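Local coordinates for uncharacterized protein (Chondromyces crocatus, PDB 6I86) that is of unknown function but is encoded in the crocagin gene cluster and probably takes part in making that ribosomally derived peptide product, at residues A[16-21]-A[54-59]. Residues are numbered along the deposited sequence; the frame is centred on the assembly and turned at random.
Sequences TWILFF and LQVVLE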
loop_
_atom_site.group_PDB
_atom_site.type_symbol
_atom_site.label_atom_id
_atom_site.label_comp_id
_atom_site.label_asym_id
_atom_site.label_seq_id
_atom_site.Cartn_x
_atom_site.Cartn_y
_atom_site.Cartn_z
ATOM N N THR A 16 -2.277 12.352 -2.419
ATOM C CA THR A 16 -1.316 12.474 -1.328
ATOM C C THR A 16 -0.957 11.116 -0.734
ATOM O O THR A 16 0.203 10.696 -0.798
ATOM C CB THR A 16 -1.854 13.394 -0.226
ATOM O OG1 THR A 16 -3.187 12.999 0.124
ATOM C CG2 THR A 16 -1.869 14.847 -0.678
ATOM N N TRP A 17 -1.933 10.419 -0.155
ATOM C CA TRP A 17 -1.675 9.208 0.613
ATOM C C TRP A 17 -2.471 8.026 0.075
ATOM O O TRP A 17 -3.690 8.118 -0.103
ATOM C CB TRP A 17 -2.017 9.414 2.089
ATOM C CG TRP A 17 -1.096 10.339 2.815
ATOM C CD1 TRP A 17 0.076 10.866 2.357
ATOM C CD2 TRP A 17 -1.263 10.831 4.147
ATOM N NE1 TRP A 17 0.644 11.664 3.320
ATOM C CE2 TRP A 17 -0.159 11.658 4.431
ATOM C CE3 TRP A 17 -2.244 10.655 5.127
ATOM C CZ2 TRP A 17 -0.009 12.309 5.654
ATOM C CZ3 TRP A 17 -2.093 11.300 6.340
ATOM C CH2 TRP A 17 -0.985 12.116 6.593
ATOM N N ILE A 18 -1.775 6.917 -0.166
ATOM C CA ILE A 18 -2.390 5.605 -0.325
ATOM C C ILE A 18 -2.189 4.852 0.981
ATOM O O ILE A 18 -1.079 4.836 1.529
ATOM C CB ILE A 18 -1.781 4.836 -1.510
ATOM C CG1 ILE A 18 -1.966 5.624 -2.807
ATOM C CG2 ILE A 18 -2.412 3.461 -1.633
ATOM C CD1 ILE A 18 -1.054 5.183 -3.934
ATOM N N LEU A 19 -3.254 4.241 1.494
ATOM C CA LEU A 19 -3.246 3.643 2.823
ATOM C C LEU A 19 -3.550 2.156 2.733
ATOM O O LEU A 19 -4.523 1.755 2.087
ATOM C CB LEU A 19 -4.262 4.337 3.737
ATOM C CG LEU A 19 -4.118 5.855 3.859
ATOM C CD1 LEU A 19 -5.344 6.454 4.532
ATOM C CD2 LEU A 19 -2.850 6.228 4.616
ATOM N N PHE A 20 -2.721 1.345 3.386
ATOM C CA PHE A 20 -2.880 -0.101 3.439
ATOM C C PHE A 20 -3.194 -0.512 4.869
ATOM O O PHE A 20 -2.548 -0.040 5.805
ATOM C CB PHE A 20 -1.611 -0.827 2.979
ATOM C CG PHE A 20 -1.456 -0.909 1.492
ATOM C CD1 PHE A 20 -1.961 0.077 0.665
ATOM C CD2 PHE A 20 -0.803 -1.983 0.920
ATOM C CE1 PHE A 20 -1.814 -0.007 -0.703
ATOM C CE2 PHE A 20 -0.656 -2.069 -0.443
ATOM C CZ PHE A 20 -1.161 -1.080 -1.258
ATOM N N PHE A 21 -4.169 -1.404 5.037
ATOM C CA PHE A 21 -4.594 -1.777 6.380
ATOM C C PHE A 21 -5.427 -3.048 6.323
ATOM O O PHE A 21 -5.905 -3.458 5.260
ATOM C CB PHE A 21 -5.396 -0.652 7.046
ATOM C CG PHE A 21 -6.406 -0.009 6.135
ATOM C CD1 PHE A 21 -7.703 -0.495 6.058
ATOM C CD2 PHE A 21 -6.056 1.077 5.347
ATOM C CE1 PHE A 21 -8.631 0.100 5.217
ATOM C CE2 PHE A 21 -6.979 1.667 4.498
ATOM C CZ PHE A 21 -8.267 1.179 4.434
ATOM N N LEU A 54 1.616 5.109 1.948
ATOM C CA LEU A 54 2.316 5.316 0.683
ATOM C C LEU A 54 2.060 6.743 0.212
ATOM O O LEU A 54 0.969 7.054 -0.280
ATOM C CB LEU A 54 1.854 4.310 -0.368
ATOM C CG LEU A 54 2.395 2.885 -0.280
ATOM C CD1 LEU A 54 1.471 1.929 -1.010
ATOM C CD2 LEU A 54 3.782 2.839 -0.886
ATOM N N GLN A 55 3.066 7.602 0.350
ATOM C CA GLN A 55 2.951 8.995 -0.058
ATOM C C GLN A 55 3.316 9.154 -1.528
ATOM O O GLN A 55 4.265 8.535 -2.018
ATOM C CB GLN A 55 3.851 9.888 0.801
ATOM C CG GLN A 55 3.882 11.348 0.369
ATOM C CD GLN A 55 4.089 12.300 1.531
ATOM O OE1 GLN A 55 3.510 12.126 2.603
ATOM N NE2 GLN A 55 4.914 13.320 1.321
ATOM N N VAL A 56 2.544 9.979 -2.232
ATOM C CA VAL A 56 2.869 10.385 -3.590
ATOM C C VAL A 56 3.092 11.890 -3.586
ATOM O O VAL A 56 2.607 12.616 -2.714
ATOM C CB VAL A 56 1.780 9.998 -4.610
ATOM C CG1 VAL A 56 1.566 8.494 -4.609
ATOM C CG2 VAL A 56 0.481 10.735 -4.314
ATOM N N VAL A 57 3.846 12.354 -4.581
ATOM C CA VAL A 57 4.223 13.760 -4.640
ATOM C C VAL A 57 3.094 14.601 -5.223
ATOM O O VAL A 57 2.826 15.713 -4.755
ATOM C CB VAL A 57 5.523 13.909 -5.449
ATOM C CG1 VAL A 57 6.073 15.309 -5.317
ATOM C CG2 VAL A 57 6.548 12.885 -4.989
ATOM N N LEU A 58 2.423 14.091 -6.254
ATOM C CA LEU A 58 1.348 14.819 -6.910
ATOM C C LEU A 58 0.273 13.828 -7.330
ATOM O O LEU A 58 0.489 12.613 -7.329
ATOM C CB LEU A 58 1.859 15.606 -8.127
ATOM C CG LEU A 58 3.063 16.535 -7.937
ATOM C CD1 LEU A 58 3.757 16.771 -9.265
ATOM C CD2 LEU A 58 2.658 17.860 -7.300
ATOM N N GLU A 59 -0.888 14.364 -7.699
ATOM C CA GLU A 59 -2.018 13.521 -8.072
ATOM C C GLU A 59 -1.726 12.740 -9.349
ATOM O O GLU A 59 -1.171 13.277 -10.312
ATOM C CB GLU A 59 -3.277 14.372 -8.252
ATOM C CG GLU A 59 -4.308 13.785 -9.217
ATOM C CD GLU A 59 -5.170 12.706 -8.584
ATOM O OE1 GLU A 59 -5.634 11.804 -9.316
ATOM O OE2 GLU A 59 -5.392 12.761 -7.359
#
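T16 meets V56 chiefly through the backbone: the carbonyl O of T16 accepts a hydrogen bond from V56 N at 2.8 Å, and the same oxygen lies 3.3 Å from CA of Q55 in a CA-H...O contact. CG2 of V56 also packs against this carbonyl. One residue on, W17 and Q55 form a non-hydrogen-bonded antiparallel pair, and here the side chains supply the polar link that the backbone does not. The indole NE1 donates to Q55 OE1 at 3.0 Å, with a bent N-H...O angle of 147°. The oxygen sits at the ring edge, slightly out of the indole plane, and ring and amide planes differ by only 21°. Q55 reaches it with CG anti to its own backbone N (chi1 175°) and a chain bent at chi2. A phenylalanine in place of W17 would probably leave Q55 OE1 without its indole donor and the amide freer to turn.

This pairing illustrates how an edge strand is joined to its neighbour: strand 51-55 borders a four-stranded antiparallel sheet and runs against strand 17-22, whose other side is paired with strand 94-99. I18 and L54 are the hydrogen-bonded pair, closed by two backbone bonds, I18 N to L54 O and L54 N to I18 O, each 2.7 Å. Their side chains leave from the sheet face opposite W17 and Q55, where the CB atoms approach to 3.8 Å and CD1 of I18 reaches CG1 of V56. W123 of strand 115-123, in the other sheet, touches L54 and V56 on this buried side. Beyond I18, F20 presents one ring face to L54, whose CD1 rests over it, displaced toward the rim, in a CH-pi contact 4.2 Å from the ring centroid.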